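Local coordinates for mitotic checkpoint control protein kinase BUB1 (Drosophila melanogaster, PDB 6JKK) that probably acts as an ATP-dependent protein kinase of the mitotic checkpoint at kinetochores, this piece being its kinase domain, at residues A[81-95]-A[122-135]. Sequence-based numbering, arbitrary orientation.
Sequences KVALKQERPTNYWEF and VGNNSSVYISEFSD
Tyr129 slides its ring past the carboxylate of Glu94 and against Phe95, whose CB lies 3.7 Å from Tyr129 CZ. The two aromatic planes meet obliquely, at 38°. Tyr129 OH donates to Asn91 O at 2.5 Å, with that oxygen in the plane of the ring, at its edge, though the hydroxyl sits well above the plane of that carbonyl. With CG anti to the carbonyl carbon (chi1 -64°), the ring leaves the sheet on the face of Lys85 and reaches the first turn of helix 92-104. A leucine in place of Tyr129 would probably leave Asn91 O without this donor and open a gap beside Phe95. Strands 81-87 and 127-132 pair antiparallel, with Lys85 and Tyr129 a hydrogen-bonded pair. They are neighbouring strands of the N-lobe sheet of the protein kinase fold. Lys85, predicted to bind ATP, runs fully extended to Glu94 OE2, 3.3 Å from NZ, consistent with the lysine-glutamate pair between strand beta3 and helix alphaC; NZ also bridges to Asp207. Asn91 caps the helix, its OD1 accepting from Glu94 N. On the other sheet face Leu84 CD2 lies beside Ile130 CG1 at 3.9 Å, and Leu49 touches Leu84. Lys81 NZ meets Asp135 OD1 in a 2.9 Å salt bridge.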
loop_
_atom_site.group_PDB
_atom_site.type_symbol
_atom_site.label_atom_id
_atom_site.label_comp_id
_atom_site.label_asym_id
_atom_site.label_seq_id
_atom_site.Cartn_x
_atom_site.Cartn_y
_atom_site.Cartn_z
ATOM N N LYS A 81 -17.844 6.767 -7.086
ATOM C CA LYS A 81 -17.841 5.404 -6.567
ATOM C C LYS A 81 -16.913 5.314 -5.369
ATOM O O LYS A 81 -15.749 5.718 -5.446
ATOM C CB LYS A 81 -17.368 4.421 -7.635
ATOM C CG LYS A 81 -18.466 3.855 -8.516
ATOM C CD LYS A 81 -17.990 2.556 -9.144
ATOM C CE LYS A 81 -18.801 2.200 -10.372
ATOM N NZ LYS A 81 -18.320 0.931 -10.993
ATOM N N VAL A 82 -17.420 4.775 -4.266
ATOM C CA VAL A 82 -16.646 4.738 -3.033
ATOM C C VAL A 82 -16.477 3.317 -2.492
ATOM O O VAL A 82 -17.261 2.416 -2.812
ATOM C CB VAL A 82 -17.283 5.655 -1.951
ATOM C CG1 VAL A 82 -17.303 7.106 -2.415
ATOM C CG2 VAL A 82 -18.695 5.197 -1.617
ATOM N N ALA A 83 -15.435 3.119 -1.692
ATOM C CA ALA A 83 -15.297 1.898 -0.912
ATOM C C ALA A 83 -15.705 2.237 0.503
ATOM O O ALA A 83 -15.291 3.271 1.037
ATOM C CB ALA A 83 -13.863 1.411 -0.925
ATOM N N LEU A 84 -16.507 1.372 1.114
ATOM C CA LEU A 84 -16.871 1.549 2.511
ATOM C C LEU A 84 -16.208 0.455 3.330
ATOM O O LEU A 84 -16.471 -0.733 3.121
ATOM C CB LEU A 84 -18.397 1.520 2.686
ATOM C CG LEU A 84 -19.152 2.516 1.801
ATOM C CD1 LEU A 84 -19.807 1.804 0.643
ATOM C CD2 LEU A 84 -20.189 3.318 2.577
ATOM N N LYS A 85 -15.335 0.856 4.248
ATOM C CA LYS A 85 -14.609 -0.107 5.067
ATOM C C LYS A 85 -15.081 -0.046 6.504
ATOM O O LYS A 85 -14.951 0.991 7.174
ATOM C CB LYS A 85 -13.104 0.164 5.011
ATOM C CG LYS A 85 -12.277 -0.797 5.857
ATOM C CD LYS A 85 -10.803 -0.428 5.798
ATOM C CE LYS A 85 -9.950 -1.367 6.631
ATOM N NZ LYS A 85 -8.501 -1.097 6.387
ATOM N N GLN A 86 -15.629 -1.163 6.969
ATOM C CA GLN A 86 -16.135 -1.264 8.327
ATOM C C GLN A 86 -15.201 -2.114 9.169
ATOM O O GLN A 86 -14.726 -3.160 8.714
ATOM C CB GLN A 86 -17.522 -1.895 8.319
ATOM C CG GLN A 86 -18.151 -2.002 9.710
ATOM C CD GLN A 86 -19.655 -2.150 9.654
ATOM O OE1 GLN A 86 -20.180 -3.088 9.051
ATOM N NE2 GLN A 86 -20.360 -1.211 10.271
ATOM N N GLU A 87 -14.918 -1.672 10.390
ATOM C CA GLU A 87 -14.076 -2.476 11.270
ATOM C C GLU A 87 -14.533 -2.427 12.721
ATOM O O GLU A 87 -14.953 -1.380 13.215
ATOM C CB GLU A 87 -12.606 -2.058 11.154
ATOM C CG GLU A 87 -11.661 -2.903 12.007
ATOM C CD GLU A 87 -10.197 -2.584 11.768
ATOM O OE1 GLU A 87 -9.881 -1.910 10.763
ATOM O OE2 GLU A 87 -9.363 -3.014 12.592
ATOM N N ARG A 88 -14.447 -3.580 13.386
ATOM C CA ARG A 88 -14.688 -3.708 14.822
ATOM C C ARG A 88 -13.446 -4.320 15.476
ATOM O O ARG A 88 -12.884 -5.288 14.957
ATOM C CB ARG A 88 -15.908 -4.597 15.092
ATOM C CG ARG A 88 -17.214 -4.070 14.496
ATOM C CD ARG A 88 -18.333 -5.104 14.545
ATOM N NE ARG A 88 -17.878 -6.370 13.985
ATOM C CZ ARG A 88 -17.934 -6.687 12.695
ATOM N NH1 ARG A 88 -18.446 -5.835 11.813
ATOM N NH2 ARG A 88 -17.477 -7.863 12.287
ATOM N N PRO A 89 -12.979 -3.732 16.591
ATOM C CA PRO A 89 -13.487 -2.487 17.178
ATOM C C PRO A 89 -13.097 -1.300 16.313
ATOM O O PRO A 89 -12.356 -1.462 15.347
ATOM C CB PRO A 89 -12.749 -2.409 18.517
ATOM C CG PRO A 89 -11.470 -3.135 18.274
ATOM C CD PRO A 89 -11.826 -4.262 17.340
ATOM N N THR A 90 -13.615 -0.131 16.655
ATOM C CA THR A 90 -13.328 1.099 15.922
ATOM C C THR A 90 -11.824 1.283 15.734
ATOM O O THR A 90 -11.061 1.229 16.702
ATOM C CB THR A 90 -13.919 2.296 16.678
ATOM O OG1 THR A 90 -15.289 2.018 17.007
ATOM C CG2 THR A 90 -13.833 3.570 15.850
ATOM N N ASN A 91 -11.397 1.457 14.485
ATOM C CA ASN A 91 -9.988 1.691 14.202
ATOM C C ASN A 91 -9.724 3.192 14.100
ATOM O O ASN A 91 -9.749 3.771 13.009
ATOM C CB ASN A 91 -9.561 0.958 12.926
ATOM C CG ASN A 91 -8.051 0.852 12.789
ATOM O OD1 ASN A 91 -7.305 1.664 13.343
ATOM N ND2 ASN A 91 -7.592 -0.152 12.051
ATOM N N TYR A 92 -9.508 3.826 15.248
ATOM C CA TYR A 92 -9.205 5.253 15.273
ATOM C C TYR A 92 -7.849 5.481 14.630
ATOM O O TYR A 92 -7.636 6.482 13.941
ATOM C CB TYR A 92 -9.181 5.771 16.710
ATOM C CG TYR A 92 -10.511 5.679 17.418
ATOM C CD1 TYR A 92 -11.479 6.661 17.246
ATOM C CD2 TYR A 92 -10.802 4.609 18.259
ATOM C CE1 TYR A 92 -12.694 6.582 17.893
ATOM C CE2 TYR A 92 -12.019 4.525 18.914
ATOM C CZ TYR A 92 -12.958 5.516 18.718
ATOM O OH TYR A 92 -14.176 5.449 19.350
ATOM N N TRP A 93 -6.936 4.541 14.857
ATOM C CA TRP A 93 -5.554 4.672 14.402
ATOM C C TRP A 93 -5.450 4.863 12.898
ATOM O O TRP A 93 -4.677 5.697 12.419
ATOM C CB TRP A 93 -4.746 3.446 14.836
ATOM C CG TRP A 93 -3.296 3.501 14.446
ATOM C CD1 TRP A 93 -2.679 2.790 13.444
ATOM C CD2 TRP A 93 -2.279 4.307 15.051
ATOM N NE1 TRP A 93 -1.338 3.113 13.397
ATOM C CE2 TRP A 93 -1.071 4.037 14.373
ATOM C CE3 TRP A 93 -2.274 5.230 16.103
ATOM C CZ2 TRP A 93 0.131 4.665 14.720
ATOM C CZ3 TRP A 93 -1.086 5.848 16.441
ATOM C CH2 TRP A 93 0.101 5.565 15.755
ATOM N N GLU A 94 -6.227 4.088 12.149
ATOM C CA GLU A 94 -6.226 4.221 10.699
ATOM C C GLU A 94 -6.598 5.645 10.257
ATOM O O GLU A 94 -5.967 6.207 9.356
ATOM C CB GLU A 94 -7.160 3.188 10.072
ATOM C CG GLU A 94 -7.324 3.339 8.575
ATOM C CD GLU A 94 -8.079 2.181 7.980
ATOM O OE1 GLU A 94 -8.508 1.295 8.750
ATOM O OE2 GLU A 94 -8.235 2.158 6.748
ATOM N N PHE A 95 -7.599 6.232 10.913
ATOM C CA PHE A 95 -8.042 7.589 10.613
ATOM C C PHE A 95 -6.898 8.555 10.929
ATOM O O PHE A 95 -6.587 9.439 10.125
ATOM C CB PHE A 95 -9.310 7.925 11.422
ATOM C CG PHE A 95 -10.062 9.149 10.939
ATOM C CD1 PHE A 95 -9.853 9.671 9.666
ATOM C CD2 PHE A 95 -10.976 9.787 11.782
ATOM C CE1 PHE A 95 -10.550 10.805 9.233
ATOM C CE2 PHE A 95 -11.676 10.916 11.361
ATOM C CZ PHE A 95 -11.463 11.431 10.090
ATOM N N VAL A 122 -18.036 7.128 13.000
ATOM C CA VAL A 122 -17.326 6.550 14.139
ATOM C C VAL A 122 -18.255 6.291 15.329
ATOM O O VAL A 122 -18.680 7.225 16.014
ATOM C CB VAL A 122 -16.157 7.465 14.561
ATOM C CG1 VAL A 122 -15.417 6.871 15.730
ATOM C CG2 VAL A 122 -15.204 7.677 13.388
ATOM N N GLY A 123 -18.571 5.020 15.572
ATOM C CA GLY A 123 -19.452 4.657 16.665
ATOM C C GLY A 123 -18.697 4.081 17.843
ATOM O O GLY A 123 -17.475 3.924 17.790
ATOM N N ASN A 124 -19.428 3.770 18.908
ATOM C CA ASN A 124 -18.835 3.148 20.082
ATOM C C ASN A 124 -18.245 1.785 19.704
ATOM O O ASN A 124 -17.223 1.365 20.245
ATOM C CB ASN A 124 -19.890 2.943 21.174
ATOM C CG ASN A 124 -20.635 4.224 21.546
ATOM O OD1 ASN A 124 -20.099 5.328 21.466
ATOM N ND2 ASN A 124 -21.881 4.065 21.975
ATOM N N ASN A 125 -18.898 1.123 18.750
ATOM C CA ASN A 125 -18.652 -0.277 18.426
ATOM C C ASN A 125 -17.770 -0.503 17.203
ATOM O O ASN A 125 -17.022 -1.486 17.131
ATOM C CB ASN A 125 -19.997 -0.954 18.165
ATOM C CG ASN A 125 -20.760 -0.306 17.004
ATOM O OD1 ASN A 125 -20.888 0.925 16.930
ATOM N ND2 ASN A 125 -21.253 -1.136 16.087
ATOM N N SER A 126 -17.880 0.389 16.224
ATOM C CA SER A 126 -17.207 0.193 14.951
ATOM C C SER A 126 -17.085 1.502 14.207
ATOM O O SER A 126 -17.761 2.489 14.529
ATOM C CB SER A 126 -17.976 -0.802 14.079
ATOM O OG SER A 126 -19.322 -0.395 13.912
ATOM N N SER A 127 -16.201 1.503 13.215
ATOM C CA SER A 127 -16.001 2.648 12.344
ATOM C C SER A 127 -16.375 2.238 10.926
ATOM O O SER A 127 -16.327 1.050 10.579
ATOM C CB SER A 127 -14.534 3.090 12.375
ATOM O OG SER A 127 -13.654 1.989 12.173
ATOM N N VAL A 128 -16.771 3.217 10.120
ATOM C CA VAL A 128 -16.885 3.022 8.681
ATOM C C VAL A 128 -16.132 4.162 8.024
ATOM O O VAL A 128 -16.454 5.328 8.250
ATOM C CB VAL A 128 -18.347 3.022 8.188
ATOM C CG1 VAL A 128 -18.382 3.053 6.670
ATOM C CG2 VAL A 128 -19.101 1.787 8.701
ATOM N N TYR A 129 -15.107 3.823 7.245
ATOM C CA TYR A 129 -14.331 4.812 6.506
ATOM C C TYR A 129 -14.643 4.721 5.014
ATOM O O TYR A 129 -14.626 3.637 4.418
ATOM C CB TYR A 129 -12.828 4.619 6.765
ATOM C CG TYR A 129 -12.450 4.852 8.214
ATOM C CD1 TYR A 129 -12.888 5.988 8.889
ATOM C CD2 TYR A 129 -11.679 3.930 8.911
ATOM C CE1 TYR A 129 -12.556 6.201 10.212
ATOM C CE2 TYR A 129 -11.346 4.132 10.234
ATOM C CZ TYR A 129 -11.790 5.267 10.880
ATOM O OH TYR A 129 -11.454 5.468 12.199
ATOM N N ILE A 130 -14.932 5.870 4.417
ATOM C CA ILE A 130 -15.306 5.947 3.014
ATOM C C ILE A 130 -14.171 6.569 2.199
ATOM O O ILE A 130 -13.751 7.701 2.469
ATOM C CB ILE A 130 -16.584 6.785 2.854
ATOM C CG1 ILE A 130 -17.730 6.115 3.625
ATOM C CG2 ILE A 130 -16.940 6.936 1.385
ATOM C CD1 ILE A 130 -19.044 6.899 3.658
ATOM N N SER A 131 -13.673 5.825 1.211
ATOM C CA SER A 131 -12.583 6.299 0.347
ATOM C C SER A 131 -12.896 6.001 -1.123
ATOM O O SER A 131 -13.895 5.365 -1.424
ATOM C CB SER A 131 -11.254 5.654 0.750
ATOM O OG SER A 131 -11.344 4.236 0.709
ATOM N N GLU A 132 -12.043 6.446 -2.042
ATOM C CA GLU A 132 -12.335 6.270 -3.471
ATOM C C GLU A 132 -12.243 4.813 -3.927
ATOM O O GLU A 132 -11.316 4.094 -3.548
ATOM C CB GLU A 132 -11.406 7.142 -4.330
ATOM C CG GLU A 132 -11.744 7.106 -5.819
ATOM C CD GLU A 132 -10.839 7.984 -6.663
ATOM O OE1 GLU A 132 -9.934 8.630 -6.096
ATOM O OE2 GLU A 132 -11.035 8.017 -7.896
ATOM N N PHE A 133 -13.204 4.394 -4.752
ATOM C CA PHE A 133 -13.211 3.060 -5.343
ATOM C C PHE A 133 -12.532 3.097 -6.707
ATOM O O PHE A 133 -12.705 4.053 -7.465
ATOM C CB PHE A 133 -14.652 2.583 -5.505
ATOM C CG PHE A 133 -14.780 1.166 -5.999
ATOM C CD1 PHE A 133 -15.077 0.906 -7.330
ATOM C CD2 PHE A 133 -14.619 0.096 -5.127
ATOM C CE1 PHE A 133 -15.206 -0.396 -7.786
ATOM C CE2 PHE A 133 -14.747 -1.210 -5.574
ATOM C CZ PHE A 133 -15.041 -1.457 -6.906
ATOM N N SER A 134 -11.754 2.065 -7.015
ATOM C CA SER A 134 -11.113 1.974 -8.324
ATOM C C SER A 134 -11.820 0.972 -9.224
ATOM O O SER A 134 -12.010 -0.183 -8.835
ATOM C CB SER A 134 -9.653 1.554 -8.177
ATOM O OG SER A 134 -9.118 1.227 -9.447
ATOM N N ASP A 135 -12.184 1.399 -10.433
ATOM C CA ASP A 135 -12.795 0.494 -11.413
ATOM C C ASP A 135 -11.826 -0.593 -11.883
ATOM O O ASP A 135 -12.253 -1.629 -12.396
ATOM C CB ASP A 135 -13.327 1.261 -12.631
ATOM C CG ASP A 135 -14.638 1.976 -12.353
ATOM O OD1 ASP A 135 -15.669 1.291 -12.169
ATOM O OD2 ASP A 135 -14.643 3.226 -12.338
HETATM O O HOH W 1 -13.441 1.084 9.557
HETATM O O HOH W 2 -14.718 -0.008 19.348
HETATM O O HOH W 3 -14.802 3.294 21.338
#